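Local coordinates for protein putative phosphosugar isomerase (Clostridium difficile, PDB 3G68) that probably isomerises or binds phosphorylated sugars, as a double-SIS-domain protein related to the isomerase part of glucosamine-6-phosphate synthase, at residues 217-222 / 263-268; 286-291 / 316-321. All coordinates share one frame; numbering follows the deposited sequence.

Contact 1 of 2, residues 217-222 / 263-268; sequences SDIYGD and LDTGKE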
loop_
_atom_site.group_PDB
_atom_site.type_symbol
_atom_site.label_atom_id
_atom_site.label_comp_id
_atom_site.label_asym_id
_atom_site.label_seq_id
_atom_site.Cartn_x
_atom_site.Cartn_y
_atom_site.Cartn_z
ATOM N N SER B 217 -15.087 11.084 51.666
ATOM C CA SER B 217 -15.883 9.929 52.104
ATOM C C SER B 217 -15.888 8.747 51.109
ATOM O O SER B 217 -15.961 7.596 51.528
ATOM C CB SER B 217 -17.336 10.333 52.432
ATOM O OG SER B 217 -17.942 11.049 51.375
ATOM N N ASP B 218 -15.782 9.030 49.810
ATOM C CA ASP B 218 -15.773 7.996 48.766
ATOM C C ASP B 218 -14.571 7.058 48.871
ATOM O O ASP B 218 -14.648 5.921 48.379
ATOM C CB ASP B 218 -15.814 8.609 47.352
ATOM C CG ASP B 218 -17.112 9.316 47.048
ATOM O OD1 ASP B 218 -18.142 9.023 47.706
ATOM O OD2 ASP B 218 -17.090 10.148 46.127
ATOM N N ILE B 219 -13.495 7.531 49.520
ATOM C CA ILE B 219 -12.295 6.746 49.747
ATOM C C ILE B 219 -11.972 6.627 51.256
ATOM O O ILE B 219 -10.837 6.436 51.645
ATOM C CB ILE B 219 -11.093 7.253 48.887
ATOM C CG1 ILE B 219 -10.846 8.741 49.095
ATOM C CG2 ILE B 219 -11.350 6.861 47.392
ATOM C CD1 ILE B 219 -9.447 9.268 48.540
ATOM N N TYR B 220 -12.998 6.667 52.103
ATOM C CA TYR B 220 -12.771 6.559 53.547
ATOM C C TYR B 220 -12.062 5.238 53.959
ATOM O O TYR B 220 -11.094 5.260 54.692
ATOM C CB TYR B 220 -14.102 6.761 54.301
ATOM C CG TYR B 220 -13.945 6.697 55.797
ATOM C CD1 TYR B 220 -13.090 7.562 56.453
ATOM C CD2 TYR B 220 -14.645 5.751 56.547
ATOM C CE1 TYR B 220 -12.943 7.503 57.829
ATOM C CE2 TYR B 220 -14.493 5.661 57.910
ATOM C CZ TYR B 220 -13.652 6.539 58.551
ATOM O OH TYR B 220 -13.502 6.441 59.907
ATOM N N GLY B 221 -12.496 4.115 53.424
ATOM C CA GLY B 221 -11.848 2.823 53.728
ATOM C C GLY B 221 -10.379 2.854 53.309
ATOM O O GLY B 221 -9.506 2.452 54.082
ATOM N N ASP B 222 -10.113 3.319 52.086
ATOM C CA ASP B 222 -8.712 3.462 51.601
ATOM C C ASP B 222 -7.883 4.414 52.457
ATOM O O ASP B 222 -6.685 4.198 52.614
ATOM C CB ASP B 222 -8.670 3.937 50.149
ATOM C CG ASP B 222 -9.135 2.870 49.161
ATOM O OD1 ASP B 222 -9.017 1.644 49.463
ATOM O OD2 ASP B 222 -9.573 3.278 48.061
ATOM N N LEU B 263 -5.784 13.431 50.150
ATOM C CA LEU B 263 -6.225 12.622 49.009
ATOM C C LEU B 263 -7.418 13.395 48.449
ATOM O O LEU B 263 -8.515 13.330 48.990
ATOM C CB LEU B 263 -6.614 11.228 49.495
ATOM C CG LEU B 263 -5.524 10.439 50.238
ATOM C CD1 LEU B 263 -6.060 9.015 50.592
ATOM C CD2 LEU B 263 -4.280 10.355 49.384
ATOM N N ASP B 264 -7.160 14.181 47.412
ATOM C CA ASP B 264 -8.134 15.109 46.846
ATOM C C ASP B 264 -8.868 14.502 45.641
ATOM O O ASP B 264 -8.346 14.452 44.521
ATOM C CB ASP B 264 -7.442 16.431 46.487
ATOM C CG ASP B 264 -8.387 17.435 45.820
ATOM O OD1 ASP B 264 -9.624 17.299 45.954
ATOM O OD2 ASP B 264 -7.877 18.352 45.151
ATOM N N THR B 265 -10.109 14.086 45.874
ATOM C CA THR B 265 -10.920 13.454 44.807
ATOM C C THR B 265 -11.649 14.439 43.890
ATOM O O THR B 265 -12.328 14.012 42.949
ATOM C CB THR B 265 -11.939 12.461 45.367
ATOM O OG1 THR B 265 -12.937 13.167 46.101
ATOM C CG2 THR B 265 -11.261 11.403 46.246
ATOM N N GLY B 266 -11.494 15.734 44.149
ATOM C CA GLY B 266 -12.091 16.757 43.326
ATOM C C GLY B 266 -13.560 17.046 43.614
ATOM O O GLY B 266 -14.159 17.835 42.894
ATOM N N LYS B 267 -14.141 16.418 44.642
ATOM C CA LYS B 267 -15.550 16.643 45.034
ATOM C C LYS B 267 -15.681 17.599 46.212
ATOM O O LYS B 267 -16.794 17.913 46.625
ATOM C CB LYS B 267 -16.239 15.329 45.393
ATOM C CG LYS B 267 -16.498 14.424 44.219
ATOM C CD LYS B 267 -17.025 13.029 44.633
ATOM C CE LYS B 267 -18.523 12.957 44.890
ATOM N NZ LYS B 267 -19.014 11.536 44.744
ATOM N N GLU B 268 -14.570 18.078 46.755
ATOM C CA GLU B 268 -14.611 18.947 47.929
ATOM C C GLU B 268 -14.085 20.346 47.618
ATOM O O GLU B 268 -12.876 20.553 47.582
ATOM C CB GLU B 268 -13.810 18.310 49.068
ATOM C CG GLU B 268 -13.747 19.166 50.337
ATOM C CD GLU B 268 -15.125 19.580 50.826
ATOM O OE1 GLU B 268 -15.854 18.709 51.352
ATOM O OE2 GLU B 268 -15.470 20.773 50.679
HETATM O O HOH W 1 -14.731 11.075 45.261
#
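One carboxylate oxygen, OD2 of Asp218, joins the two segments twice, once through a salt bridge and once through a water. Lys267 NZ lies 2.7 Å from Asp218 OD2 and meets its syn lone pair, on the side of the other carboxylate oxygen, while the lysine chain crosses the aspartate at about a right angle. A bend at chi3 (83°) turns the end of Lys267 back to the carboxylate, bringing CD within 3.2 Å of Asp218 OD2. The water donates to Asp218 OD2 and is hydrogen-bonded to Thr265 OG1, 2.9 Å away. Behind this polar edge the contact is apolar. Ile219 CG1 sits between the backbone N and the carbonyl carbon (chi1 54°), and its CD1 reaches Thr265 CG2, tip to tip, and Leu263 CB, each at 3.6 Å. An Asx turn follows, Asp264 OD1 accepting from Gly266 N at 3.0 Å from above the carboxylate plane (53° out of it). In a parallel sheet consistent with the second SIS domain, this links the turn after strand 258-264 to the start of helix 220-234, which follows the neighbouring strand 210-215. With the lysine and the water both donating to Asp218 OD2, the lysine charge probably balances that of the carboxylate, and two donors on one oxygen would be expected to limit its rotation.

Contact 2 of 2, residues 286-291 / 316-321; sequences FAIGRD and VPIQLI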
loop_
_atom_site.group_PDB
_atom_site.type_symbol
_atom_site.label_atom_id
_atom_site.label_comp_id
_atom_site.label_asym_id
_atom_site.label_seq_id
_atom_site.Cartn_x
_atom_site.Cartn_y
_atom_site.Cartn_z
ATOM N N PHE B 286 1.149 17.489 51.705
ATOM C CA PHE B 286 1.311 16.855 50.371
ATOM C C PHE B 286 -0.077 16.532 49.844
ATOM O O PHE B 286 -0.791 15.764 50.463
ATOM C CB PHE B 286 2.124 15.546 50.474
ATOM C CG PHE B 286 3.468 15.708 51.131
ATOM C CD1 PHE B 286 4.609 15.981 50.371
ATOM C CD2 PHE B 286 3.606 15.568 52.497
ATOM C CE1 PHE B 286 5.826 16.145 50.970
ATOM C CE2 PHE B 286 4.855 15.733 53.103
ATOM C CZ PHE B 286 5.948 16.019 52.342
ATOM N N ALA B 287 -0.465 17.137 48.713
ATOM C CA ALA B 287 -1.778 16.872 48.109
ATOM C C ALA B 287 -1.636 15.942 46.920
ATOM O O ALA B 287 -0.744 16.093 46.123
ATOM C CB ALA B 287 -2.457 18.168 47.702
ATOM N N ILE B 288 -2.529 14.969 46.838
ATOM C CA ILE B 288 -2.518 13.957 45.793
ATOM C C ILE B 288 -3.877 13.982 45.070
ATOM O O ILE B 288 -4.928 13.849 45.707
ATOM C CB ILE B 288 -2.297 12.538 46.403
ATOM C CG1 ILE B 288 -0.948 12.468 47.149
ATOM C CG2 ILE B 288 -2.444 11.503 45.324
ATOM C CD1 ILE B 288 -0.691 11.185 47.955
ATOM N N GLY B 289 -3.839 14.139 43.743
ATOM C CA GLY B 289 -5.049 14.123 42.953
ATOM C C GLY B 289 -4.932 14.536 41.507
ATOM O O GLY B 289 -3.841 14.850 41.011
ATOM N N ARG B 290 -6.095 14.555 40.842
ATOM C CA ARG B 290 -6.164 14.859 39.402
ATOM C C ARG B 290 -5.863 16.308 39.050
ATOM O O ARG B 290 -5.295 16.575 38.008
ATOM C CB ARG B 290 -7.541 14.472 38.839
ATOM N N ASP B 291 -6.217 17.234 39.931
ATOM C CA ASP B 291 -6.073 18.662 39.653
ATOM C C ASP B 291 -5.352 19.461 40.730
ATOM O O ASP B 291 -5.694 20.610 40.992
ATOM C CB ASP B 291 -7.475 19.220 39.405
ATOM C CG ASP B 291 -8.155 18.568 38.205
ATOM O OD1 ASP B 291 -7.543 18.560 37.102
ATOM O OD2 ASP B 291 -9.302 18.081 38.357
ATOM N N VAL B 316 -2.050 4.000 45.913
ATOM C CA VAL B 316 -0.774 3.461 45.370
ATOM C C VAL B 316 0.444 4.259 45.880
ATOM O O VAL B 316 1.405 3.650 46.358
ATOM C CB VAL B 316 -0.801 3.356 43.815
ATOM C CG1 VAL B 316 0.580 3.065 43.218
ATOM C CG2 VAL B 316 -1.739 2.274 43.413
ATOM N N PRO B 317 0.424 5.607 45.764
ATOM C CA PRO B 317 1.555 6.405 46.279
ATOM C C PRO B 317 1.898 6.201 47.738
ATOM O O PRO B 317 3.072 6.188 48.095
ATOM C CB PRO B 317 1.125 7.853 46.015
ATOM C CG PRO B 317 -0.270 7.773 45.559
ATOM C CD PRO B 317 -0.512 6.462 45.009
ATOM N N ILE B 318 0.874 6.026 48.573
ATOM C CA ILE B 318 1.076 5.875 49.995
ATOM C C ILE B 318 1.653 4.482 50.261
ATOM O O ILE B 318 2.589 4.358 51.037
ATOM C CB ILE B 318 -0.227 6.084 50.834
ATOM C CG1 ILE B 318 -0.825 7.468 50.580
ATOM C CG2 ILE B 318 0.107 5.953 52.313
ATOM C CD1 ILE B 318 0.098 8.565 50.933
ATOM N N GLN B 319 1.109 3.447 49.625
ATOM C CA GLN B 319 1.702 2.108 49.742
ATOM C C GLN B 319 3.116 2.083 49.247
ATOM O O GLN B 319 3.943 1.356 49.806
ATOM C CB GLN B 319 0.877 1.080 48.970
ATOM C CG GLN B 319 -0.482 0.824 49.571
ATOM C CD GLN B 319 -1.433 0.234 48.574
ATOM O OE1 GLN B 319 -1.362 0.535 47.370
ATOM N NE2 GLN B 319 -2.342 -0.621 49.054
ATOM N N LEU B 320 3.441 2.848 48.200
ATOM C CA LEU B 320 4.819 2.883 47.716
ATOM C C LEU B 320 5.742 3.520 48.735
ATOM O O LEU B 320 6.908 3.092 48.882
ATOM C CB LEU B 320 4.968 3.489 46.313
ATOM C CG LEU B 320 6.349 3.377 45.692
ATOM C CD1 LEU B 320 6.857 1.900 45.646
ATOM C CD2 LEU B 320 6.306 3.952 44.289
ATOM N N ILE B 321 5.244 4.542 49.447
ATOM C CA ILE B 321 5.992 5.141 50.543
ATOM C C ILE B 321 6.310 4.067 51.576
ATOM O O ILE B 321 7.432 4.015 52.050
ATOM C CB ILE B 321 5.263 6.315 51.222
ATOM C CG1 ILE B 321 5.311 7.555 50.337
ATOM C CG2 ILE B 321 5.933 6.655 52.582
ATOM C CD1 ILE B 321 4.396 8.730 50.811
#
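Ile288 meets helix 316-324 through a single methyl, CD1, which approaches both Pro317 and Ile318 near the start of the helix. The closer approach is methyl to methyl, Ile288 CD1 lying 4.0 Å from Ile318 CD1; the ring carbon Pro317 CG is 4.2 Å from Ile288 CD1. Both pairs of side chains cross obliquely. Ile288 holds its longer branch extended, CD1 anti to CA (chi2 172°), whereas Ile318 folds its own at chi2 -60°, which carries its CD1 toward the strand although its CA-CB bond does not point there. The segments bury 103 Å² in all, and their nearest CA atoms, those of Ile288 and Pro317, stand 8.6 Å apart. The fold here is consistent with the second SIS domain, an alpha/beta fold around a parallel five-stranded sheet: strand 284-289 lies between strands 258-264 and 299-300, and helix 316-324 packs over one face of the sheet. Phe261 of strand 258-264 continues this apolar layer, touching Ile318, and Pro317 also rests on Ser194 of helix 187-200. Within the helix, Ile321 N bonds to Pro317 O at 3.0 Å, so the proline contributes its carbonyl to the first turn while its ring faces the sheet. The packing is confined to this buried patch. After Gly289, the last residue of the strand, the chain turns away from helix 316-324, and Arg290, whose side chain is not modelled past CB, leads to exposed Asp291 well away from 316-321.

Contacts 1 and 2 meet along neighbouring strands of one parallel sheet, 258-264 and 284-289, with their centres about 12 Å apart. A probable backbone hydrogen bond joins them, Asp264 N to Ile288 O at 2.8 Å, and their apolar side chains also touch, Leu263 CD2 lying 4.0 Å from Ile288 CD1. Leu263 is therefore shared in effect, giving a continuous apolar path from the start of helix 220-234 to helix 316-324. Contact 1 adds a polar, partly exposed edge at the strand ends, whereas contact 2 is buried. No other protein chain of the assembly touches the segments of either contact.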